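Local atomic coordinates of rRNA N-glycosidase (Bougainvillea spectabilis, PDB entry 3CTK), a protein that belongs to the ribosome-inactivating protein family, with a mixed alpha and beta fold. Residues A11-Y14 and P15-I18; F17-D20 and L21-E24; I172-E175 and V176-G180. All coordinates share one frame; numbering follows the deposited sequence.

Contact 1 (A11-Y14 and P15-I18); sequences AYEY and PTFI
I18, one helical turn on from Y14, lays its CG1 over one face of the tyrosine ring, and this pair is the tightly packed side of the contact. The methylene CG1 of I18 sits 3.8 Å from the centroid of the Y14 ring, 19° off the ring normal, a CH-pi contact displaced toward the phenol end; I18 CG1 comes within 3.6 Å of Y14 CZ, and I18 CD1 reaches on toward CE1 and OH. The Y14 ring is placed there by its first torsion, which sets CG opposite the backbone N (chi1 -177°). Its hydroxyl is buried but satisfied by a hydrogen bond to the backbone O of M162, while V176, V177 and A166 add further packing around the ring. F17 meets Y14 more lightly, F17 CD2 standing 4.2 Å from Y14 CD1, and turns its own ring to stack on F6.

The stretch is the start of helix 14-25, which follows strand 3-7 in the ribosome-inactivating fold: a 3-10 turn at 11-13 runs into the helix, with Y14 N bonded to A11 O. The first i to i+4 bonds then follow, F17 N to E13 O and I18 N to Y14 O, both 2.9 Å. P15, lacking an N-H, fits this first turn, its CD 3.3 Å from Y14 CB.

On the looser side, E13 and T16 lie alongside each other, E13 OE2 staying 3.8 Å from T16 OG1. There a water bridges the turn, giving a hydrogen to Y12 O at 2.9 Å and hydrogen-bonded to T16 OG1.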
ATOM      1  N   ALA A  11      12.014 -12.047   6.460  1.00 11.63           N
ATOM      2  CA  ALA A  11      12.103 -10.639   6.090  1.00 12.65           C
ATOM      3  C   ALA A  11      12.974 -10.341   4.872  1.00 12.45           C
ATOM      4  O   ALA A  11      12.678  -9.425   4.109  1.00 10.79           O
ATOM      5  CB  ALA A  11      12.582  -9.818   7.288  1.00 12.36           C
ATOM      6  N   TYR A  12      14.039 -11.113   4.681  1.00 12.47           N
ATOM      7  CA  TYR A  12      14.946 -10.884   3.558  1.00 12.76           C
ATOM      8  C   TYR A  12      14.312 -11.078   2.179  1.00 12.57           C
ATOM      9  O   TYR A  12      14.895 -10.688   1.167  1.00 12.60           O
ATOM     10  CB  TYR A  12      16.174 -11.784   3.702  1.00 15.44           C
ATOM     11  CG  TYR A  12      15.816 -13.239   3.828  1.00 13.32           C
ATOM     12  CD1 TYR A  12      15.601 -14.024   2.699  1.00 14.98           C
ATOM     13  CD2 TYR A  12      15.618 -13.816   5.083  1.00 16.03           C
ATOM     14  CE1 TYR A  12      15.193 -15.344   2.811  1.00 16.35           C
ATOM     15  CE2 TYR A  12      15.210 -15.135   5.207  1.00 16.54           C
ATOM     16  CZ  TYR A  12      14.997 -15.892   4.066  1.00 16.75           C
ATOM     17  OH  TYR A  12      14.576 -17.191   4.184  1.00 19.99           O
ATOM     18  N   GLU A  13      13.120 -11.668   2.136  1.00 11.18           N
ATOM     19  CA  GLU A  13      12.417 -11.889   0.872  1.00 10.92           C
ATOM     20  C   GLU A  13      11.606 -10.660   0.454  1.00  9.81           C
ATOM     21  O   GLU A  13      11.037 -10.618  -0.640  1.00  9.32           O
ATOM     22  CB  GLU A  13      11.472 -13.087   0.997  1.00 13.03           C
ATOM     23  CG  GLU A  13      12.172 -14.433   1.006  1.00 16.62           C
ATOM     24  CD  GLU A  13      12.796 -14.769  -0.335  1.00 21.57           C
ATOM     25  OE1 GLU A  13      13.520 -15.785  -0.416  1.00 22.86           O
ATOM     26  OE2 GLU A  13      12.560 -14.023  -1.312  1.00 20.26           O
ATOM     27  N   TYR A  14      11.567  -9.662   1.327  1.00  8.57           N
ATOM     28  CA  TYR A  14      10.805  -8.443   1.074  1.00  9.09           C
ATOM     29  C   TYR A  14      11.053  -7.798  -0.292  1.00  9.27           C
ATOM     30  O   TYR A  14      10.105  -7.502  -1.021  1.00  9.44           O
ATOM     31  CB  TYR A  14      11.079  -7.426   2.182  1.00  8.95           C
ATOM     32  CG  TYR A  14      10.281  -6.149   2.060  1.00  7.92           C
ATOM     33  CD1 TYR A  14       8.913  -6.124   2.340  1.00  8.20           C
ATOM     34  CD2 TYR A  14      10.901  -4.956   1.693  1.00  7.44           C
ATOM     35  CE1 TYR A  14       8.183  -4.930   2.263  1.00  6.14           C
ATOM     36  CE2 TYR A  14      10.185  -3.768   1.611  1.00  6.71           C
ATOM     37  CZ  TYR A  14       8.831  -3.760   1.900  1.00  5.86           C
ATOM     38  OH  TYR A  14       8.144  -2.572   1.834  1.00  7.90           O
ATOM     39  N   PRO A  15      12.322  -7.560  -0.658  1.00  9.77           N
ATOM     40  CA  PRO A  15      12.555  -6.938  -1.968  1.00 10.72           C
ATOM     41  C   PRO A  15      11.954  -7.723  -3.137  1.00 10.06           C
ATOM     42  O   PRO A  15      11.421  -7.134  -4.081  1.00 11.05           O
ATOM     43  CB  PRO A  15      14.078  -6.846  -2.039  1.00 10.86           C
ATOM     44  CG  PRO A  15      14.460  -6.646  -0.602  1.00 11.92           C
ATOM     45  CD  PRO A  15      13.583  -7.668   0.098  1.00 10.91           C
ATOM     46  N   THR A  16      12.041  -9.048  -3.078  1.00 10.38           N
ATOM     47  CA  THR A  16      11.490  -9.884  -4.143  1.00  9.94           C
ATOM     48  C   THR A  16       9.964  -9.793  -4.138  1.00  9.02           C
ATOM     49  O   THR A  16       9.326  -9.744  -5.194  1.00  7.43           O
ATOM     50  CB  THR A  16      11.908 -11.356  -3.967  1.00 11.63           C
ATOM     51  OG1 THR A  16      13.339 -11.451  -3.998  1.00 15.80           O
ATOM     52  CG2 THR A  16      11.331 -12.208  -5.083  1.00 11.16           C
ATOM     53  N   PHE A  17       9.396  -9.768  -2.938  1.00  8.71           N
ATOM     54  CA  PHE A  17       7.951  -9.665  -2.733  1.00  8.32           C
ATOM     55  C   PHE A  17       7.400  -8.381  -3.363  1.00  8.33           C
ATOM     56  O   PHE A  17       6.409  -8.408  -4.099  1.00  7.02           O
ATOM     57  CB  PHE A  17       7.661  -9.679  -1.226  1.00  8.32           C
ATOM     58  CG  PHE A  17       6.287  -9.191  -0.857  1.00  8.09           C
ATOM     59  CD1 PHE A  17       5.151  -9.903  -1.232  1.00  7.86           C
ATOM     60  CD2 PHE A  17       6.131  -8.016  -0.129  1.00  8.51           C
ATOM     61  CE1 PHE A  17       3.877  -9.449  -0.887  1.00 10.38           C
ATOM     62  CE2 PHE A  17       4.862  -7.552   0.224  1.00  9.57           C
ATOM     63  CZ  PHE A  17       3.733  -8.272  -0.156  1.00 10.02           C
ATOM     64  N   ILE A  18       8.043  -7.256  -3.070  1.00  8.10           N
ATOM     65  CA  ILE A  18       7.603  -5.974  -3.608  1.00  7.88           C
ATOM     66  C   ILE A  18       7.722  -5.936  -5.129  1.00  8.27           C
ATOM     67  O   ILE A  18       6.851  -5.394  -5.805  1.00  7.92           O
ATOM     68  CB  ILE A  18       8.411  -4.802  -3.001  1.00  7.51           C
ATOM     69  CG1 ILE A  18       8.074  -4.657  -1.516  1.00  6.21           C
ATOM     70  CG2 ILE A  18       8.098  -3.500  -3.732  1.00  8.12           C
ATOM     71  CD1 ILE A  18       6.607  -4.394  -1.241  1.00  5.33           C
TER
HETATM   72  O   HOH W   1      14.634 -10.353  -1.705  1.00 14.52           O

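Contact 2 (F17-D20 and L21-E24); sequences FIQD and LRNE
F17 O accepts the hydrogen of L21 N across one turn of helix 14-25, the connecting helix of the beta-alpha-beta unit formed with strands 3-7 and 47-53. The F17 ring goes to the sheet side, against V4 and V50, and L21 follows it there onto V48 while also touching V163 and A167 of helix 149-168.

I18 offers its CG2 branch to R22: the methyl lies 3.6 Å above the guanidinium plane, over its centre, and 3.6 Å from R22 CZ. The arginine chain runs extended from CG to NE, which carries its flat end back past I18. Other partners grip that end: R22 NE bonds to A167 O, and NH2 to both A166 O and the carboxylate of E173. Those bonds fix the rotation of the group, and the nearby carboxylate probably offsets the charge of this buried arginine. The backbone bond from R22 N to I18 O measures 3.0 Å.

Q19 is on the exposed side. Its chain bends at chi2 (57°), bringing NE2 to the guanidinium edge, and a water accepts from Q19 NE2 and, weakly, from R22 NH1. The other end of the amide, Q19 OE1, lies 3.0 Å from N23 ND2, with the two amide planes 46° apart; N23 N is bonded to Q19 O.

D20 closes the segment with a weak bond, E24 N to D20 O at 3.3 Å. E24 bends at chi2 and sends OE2 to N2 ND2. Its other oxygen, E24 OE1, takes a hydrogen at 3.1 Å from the water that also donates to D20 O at 2.8 Å.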
ATOM      1  N   PHE A  17       9.396  -9.768  -2.938  1.00  8.71           N
ATOM      2  CA  PHE A  17       7.951  -9.665  -2.733  1.00  8.32           C
ATOM      3  C   PHE A  17       7.400  -8.381  -3.363  1.00  8.33           C
ATOM      4  O   PHE A  17       6.409  -8.408  -4.099  1.00  7.02           O
ATOM      5  CB  PHE A  17       7.661  -9.679  -1.226  1.00  8.32           C
ATOM      6  CG  PHE A  17       6.287  -9.191  -0.857  1.00  8.09           C
ATOM      7  CD1 PHE A  17       5.151  -9.903  -1.232  1.00  7.86           C
ATOM      8  CD2 PHE A  17       6.131  -8.016  -0.129  1.00  8.51           C
ATOM      9  CE1 PHE A  17       3.877  -9.449  -0.887  1.00 10.38           C
ATOM     10  CE2 PHE A  17       4.862  -7.552   0.224  1.00  9.57           C
ATOM     11  CZ  PHE A  17       3.733  -8.272  -0.156  1.00 10.02           C
ATOM     12  N   ILE A  18       8.043  -7.256  -3.070  1.00  8.10           N
ATOM     13  CA  ILE A  18       7.603  -5.974  -3.608  1.00  7.88           C
ATOM     14  C   ILE A  18       7.722  -5.936  -5.129  1.00  8.27           C
ATOM     15  O   ILE A  18       6.851  -5.394  -5.805  1.00  7.92           O
ATOM     16  CB  ILE A  18       8.411  -4.802  -3.001  1.00  7.51           C
ATOM     17  CG1 ILE A  18       8.074  -4.657  -1.516  1.00  6.21           C
ATOM     18  CG2 ILE A  18       8.098  -3.500  -3.732  1.00  8.12           C
ATOM     19  CD1 ILE A  18       6.607  -4.394  -1.241  1.00  5.33           C
ATOM     20  N   GLN A  19       8.792  -6.510  -5.675  1.00  8.10           N
ATOM     21  CA  GLN A  19       8.949  -6.509  -7.124  1.00  8.48           C
ATOM     22  C   GLN A  19       7.865  -7.365  -7.768  1.00  8.03           C
ATOM     23  O   GLN A  19       7.327  -7.004  -8.819  1.00  7.54           O
ATOM     24  CB  GLN A  19      10.334  -7.022  -7.532  1.00 10.29           C
ATOM     25  CG  GLN A  19      10.551  -7.014  -9.044  1.00 11.36           C
ATOM     26  CD  GLN A  19      10.360  -5.638  -9.660  1.00 13.07           C
ATOM     27  OE1 GLN A  19       9.510  -5.445 -10.533  1.00 16.62           O
ATOM     28  NE2 GLN A  19      11.150  -4.675  -9.210  1.00 15.70           N
ATOM     29  N   ASP A  20       7.527  -8.490  -7.141  1.00  7.16           N
ATOM     30  CA  ASP A  20       6.484  -9.349  -7.696  1.00  8.37           C
ATOM     31  C   ASP A  20       5.127  -8.647  -7.672  1.00  7.47           C
ATOM     32  O   ASP A  20       4.305  -8.846  -8.571  1.00  7.41           O
ATOM     33  CB  ASP A  20       6.403 -10.682  -6.938  1.00 10.66           C
ATOM     34  CG  ASP A  20       7.617 -11.571  -7.184  1.00 14.56           C
ATOM     35  OD1 ASP A  20       8.278 -11.415  -8.234  1.00 15.76           O
ATOM     36  OD2 ASP A  20       7.906 -12.439  -6.331  1.00 15.72           O
ATOM     37  N   LEU A  21       4.891  -7.827  -6.649  1.00  6.60           N
ATOM     38  CA  LEU A  21       3.637  -7.085  -6.553  1.00  5.41           C
ATOM     39  C   LEU A  21       3.592  -6.031  -7.660  1.00  4.88           C
ATOM     40  O   LEU A  21       2.559  -5.839  -8.304  1.00  5.01           O
ATOM     41  CB  LEU A  21       3.501  -6.420  -5.176  1.00  5.85           C
ATOM     42  CG  LEU A  21       2.303  -5.487  -4.939  1.00  6.08           C
ATOM     43  CD1 LEU A  21       0.990  -6.174  -5.297  1.00  6.07           C
ATOM     44  CD2 LEU A  21       2.299  -5.051  -3.476  1.00  4.57           C
ATOM     45  N   ARG A  22       4.711  -5.352  -7.896  1.00  3.45           N
ATOM     46  CA  ARG A  22       4.745  -4.346  -8.958  1.00  5.10           C
ATOM     47  C   ARG A  22       4.451  -4.993 -10.311  1.00  6.26           C
ATOM     48  O   ARG A  22       3.794  -4.395 -11.159  1.00  5.41           O
ATOM     49  CB  ARG A  22       6.112  -3.654  -9.022  1.00  3.75           C
ATOM     50  CG  ARG A  22       6.378  -2.670  -7.895  1.00  4.99           C
ATOM     51  CD  ARG A  22       7.779  -2.066  -7.994  1.00  7.01           C
ATOM     52  NE  ARG A  22       8.050  -1.192  -6.855  1.00  7.25           N
ATOM     53  CZ  ARG A  22       9.216  -1.118  -6.223  1.00  9.00           C
ATOM     54  NH1 ARG A  22      10.242  -1.863  -6.620  1.00  7.61           N
ATOM     55  NH2 ARG A  22       9.346  -0.321  -5.170  1.00  6.98           N
ATOM     56  N   ASN A  23       4.951  -6.210 -10.512  1.00  6.53           N
ATOM     57  CA  ASN A  23       4.728  -6.923 -11.766  1.00  8.16           C
ATOM     58  C   ASN A  23       3.234  -7.146 -12.002  1.00  7.89           C
ATOM     59  O   ASN A  23       2.758  -7.096 -13.138  1.00  7.18           O
ATOM     60  CB  ASN A  23       5.456  -8.274 -11.745  1.00  8.54           C
ATOM     61  CG  ASN A  23       6.966  -8.133 -11.869  1.00 11.62           C
ATOM     62  OD1 ASN A  23       7.702  -9.104 -11.688  1.00 14.53           O
ATOM     63  ND2 ASN A  23       7.433  -6.932 -12.190  1.00  8.89           N
ATOM     64  N   GLU A  24       2.497  -7.394 -10.926  1.00  6.40           N
ATOM     65  CA  GLU A  24       1.055  -7.611 -11.019  1.00  8.86           C
ATOM     66  C   GLU A  24       0.306  -6.306 -11.291  1.00  8.61           C
ATOM     67  O   GLU A  24      -0.749  -6.307 -11.924  1.00 10.75           O
ATOM     68  CB  GLU A  24       0.525  -8.227  -9.721  1.00 11.20           C
ATOM     69  CG  GLU A  24       1.055  -9.617  -9.432  1.00 14.07           C
ATOM     70  CD  GLU A  24       0.553 -10.646 -10.423  1.00 19.22           C
ATOM     71  OE1 GLU A  24       1.189 -11.715 -10.537  1.00 22.44           O
ATOM     72  OE2 GLU A  24      -0.481 -10.394 -11.082  1.00 19.19           O
TER
HETATM   73  O   HOH W   2      11.040  -2.155  -9.445  1.00 17.49           O
HETATM   74  O   HOH W   3       4.253 -11.253 -10.029  1.00 11.80           O

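Contact 3 (I172-E175 and V176-G180)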
ATOM      1  N   ILE A 172      10.446   4.382  -0.422  1.00  5.52           N
ATOM      2  CA  ILE A 172       9.800   3.806   0.748  1.00  4.92           C
ATOM      3  C   ILE A 172      10.206   2.340   0.894  1.00  5.71           C
ATOM      4  O   ILE A 172      10.443   1.865   2.002  1.00  7.12           O
ATOM      5  CB  ILE A 172       8.256   3.948   0.654  1.00  4.29           C
ATOM      6  CG1 ILE A 172       7.890   5.435   0.627  1.00  4.86           C
ATOM      7  CG2 ILE A 172       7.579   3.268   1.843  1.00  4.65           C
ATOM      8  CD1 ILE A 172       6.387   5.717   0.595  1.00  3.49           C
ATOM      9  N   GLU A 173      10.299   1.623  -0.222  1.00  5.28           N
ATOM     10  CA  GLU A 173      10.715   0.226  -0.165  1.00  5.69           C
ATOM     11  C   GLU A 173      12.100   0.151   0.482  1.00  7.25           C
ATOM     12  O   GLU A 173      12.365  -0.720   1.318  1.00  6.11           O
ATOM     13  CB  GLU A 173      10.789  -0.380  -1.569  1.00  5.80           C
ATOM     14  CG  GLU A 173      11.225  -1.840  -1.567  1.00  7.91           C
ATOM     15  CD  GLU A 173      11.641  -2.342  -2.934  1.00 11.72           C
ATOM     16  OE1 GLU A 173      11.551  -1.575  -3.922  1.00 11.97           O
ATOM     17  OE2 GLU A 173      12.066  -3.514  -3.018  1.00 11.14           O
ATOM     18  N   THR A 174      12.979   1.076   0.108  1.00  6.49           N
ATOM     19  CA  THR A 174      14.330   1.078   0.659  1.00  7.93           C
ATOM     20  C   THR A 174      14.352   1.399   2.148  1.00  7.74           C
ATOM     21  O   THR A 174      15.173   0.855   2.886  1.00  8.55           O
ATOM     22  CB  THR A 174      15.246   2.053  -0.107  1.00  9.88           C
ATOM     23  OG1 THR A 174      15.352   1.623  -1.470  1.00 11.71           O
ATOM     24  CG2 THR A 174      16.638   2.070   0.502  1.00 10.91           C
ATOM     25  N   GLU A 175      13.454   2.273   2.599  1.00  7.43           N
ATOM     26  CA  GLU A 175      13.399   2.602   4.023  1.00  8.53           C
ATOM     27  C   GLU A 175      13.037   1.349   4.812  1.00  7.71           C
ATOM     28  O   GLU A 175      13.622   1.071   5.862  1.00  8.37           O
ATOM     29  CB  GLU A 175      12.359   3.698   4.298  1.00  9.65           C
ATOM     30  CG  GLU A 175      12.789   5.091   3.864  1.00 13.05           C
ATOM     31  CD  GLU A 175      14.037   5.562   4.588  1.00 15.05           C
ATOM     32  OE1 GLU A 175      13.964   5.814   5.812  1.00 16.98           O
ATOM     33  OE2 GLU A 175      15.094   5.673   3.933  1.00 18.36           O
ATOM     34  N   VAL A 176      12.076   0.584   4.303  1.00  7.97           N
ATOM     35  CA  VAL A 176      11.667  -0.634   4.990  1.00  7.05           C
ATOM     36  C   VAL A 176      12.802  -1.651   4.996  1.00  7.94           C
ATOM     37  O   VAL A 176      13.055  -2.300   6.008  1.00  9.66           O
ATOM     38  CB  VAL A 176      10.406  -1.257   4.337  1.00  4.96           C
ATOM     39  CG1 VAL A 176      10.088  -2.606   4.982  1.00  5.27           C
ATOM     40  CG2 VAL A 176       9.224  -0.312   4.507  1.00  5.35           C
ATOM     41  N   VAL A 177      13.496  -1.786   3.868  1.00  8.53           N
ATOM     42  CA  VAL A 177      14.610  -2.725   3.774  1.00  8.70           C
ATOM     43  C   VAL A 177      15.737  -2.365   4.747  1.00  9.54           C
ATOM     44  O   VAL A 177      16.279  -3.240   5.430  1.00  9.88           O
ATOM     45  CB  VAL A 177      15.193  -2.769   2.341  1.00  9.90           C
ATOM     46  CG1 VAL A 177      16.492  -3.569   2.325  1.00 10.00           C
ATOM     47  CG2 VAL A 177      14.184  -3.405   1.393  1.00  9.26           C
ATOM     48  N   ASP A 178      16.082  -1.081   4.809  1.00  9.62           N
ATOM     49  CA  ASP A 178      17.156  -0.615   5.690  1.00 10.94           C
ATOM     50  C   ASP A 178      16.800  -0.515   7.170  1.00 10.58           C
ATOM     51  O   ASP A 178      17.663  -0.724   8.031  1.00  9.85           O
ATOM     52  CB  ASP A 178      17.654   0.766   5.253  1.00 12.84           C
ATOM     53  CG  ASP A 178      18.330   0.753   3.906  1.00 15.19           C
ATOM     54  OD1 ASP A 178      18.685  -0.341   3.421  1.00 18.24           O
ATOM     55  OD2 ASP A 178      18.517   1.851   3.336  1.00 17.40           O
ATOM     56  N   ARG A 179      15.540  -0.200   7.464  1.00 10.24           N
ATOM     57  CA  ARG A 179      15.105   0.005   8.844  1.00  9.45           C
ATOM     58  C   ARG A 179      13.980  -0.873   9.397  1.00  9.52           C
ATOM     59  O   ARG A 179      13.830  -0.971  10.615  1.00 10.39           O
ATOM     60  CB  ARG A 179      14.658   1.458   9.026  1.00 11.17           C
ATOM     61  CG  ARG A 179      15.544   2.517   8.386  1.00 15.06           C
ATOM     62  CD  ARG A 179      14.851   3.874   8.468  1.00 18.17           C
ATOM     63  NE  ARG A 179      15.621   4.948   7.847  1.00 23.23           N
ATOM     64  CZ  ARG A 179      16.693   5.516   8.390  1.00 25.19           C
ATOM     65  NH1 ARG A 179      17.128   5.117   9.578  1.00 26.06           N
ATOM     66  NH2 ARG A 179      17.333   6.483   7.744  1.00 26.89           N
ATOM     67  N   GLY A 180      13.186  -1.494   8.531  1.00  8.21           N
ATOM     68  CA  GLY A 180      12.067  -2.285   9.026  1.00  7.54           C
ATOM     69  C   GLY A 180      12.044  -3.792   8.852  1.00  9.13           C
ATOM     70  O   GLY A 180      11.025  -4.420   9.131  1.00 10.85           O
TER
HETATM   71  O   HOH W   4      17.511   4.223   4.676  1.00 28.97           O
HETATM   72  O   HOH W   5      16.777   7.372   5.024  1.00 47.65           O
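E175 and R179 run side by side, one turn apart on helix 170-180, and form a salt bridge: R179 NE gives its hydrogen to E175 OE1 at 2.8 Å. The oxygen lies near the guanidinium plane, but the nitrogen stands above the carboxylate, 36° out of its plane. Successive bends in the E175 chain (chi2 -61°, chi3 -69°) bring the acid round to the arginine. Its second oxygen, E175 OE2, accepts from two waters. One lies 2.6 Å from E175 OE2 and also accepts from R179 NH2; the other donates to D178 OD2 as well.

The backbone is satisfied in series by V176 N to I172 O, V177 N to E173 O, D178 N to T174 O and R179 N to E175 O. G180 N bonds to V176 O at 2.7 Å, in a last part of the helix (176-180) that also has a wider pi-type turn. T174 OG1 returns to K170 O, leaving its methyl CG2 3.4 Å from D178 OD2.

With one direct bond from R179 and two water hydrogens, the buried E175 carboxylate is probably stabilised as an anion, and the water it shares with D178 would soften the repulsion between the two acids.

How the contacts relate
Contacts 1 and 2 continue one another along helix 14-25 and share F17 and I18, whereas contact 3 belongs to helix 170-180. All three are partly buried: contact 1 buries Y14, F17 and I18, while contacts 2 and 3 also bury a charged residue each, R22 and E175, beside exposed Q19, N23, D178 and R179. Contact 1 is held mainly by aromatic and aliphatic packing, contact 2 mixes that with an arginine bonded to neighbouring helices, and contact 3 relies on an ion pair and waters. The helices meet directly: Y14 CZ of contact 1 lies 3.5 Å from V176 CG1 of contact 3, and the R22-E173 pair joins contacts 2 and 3.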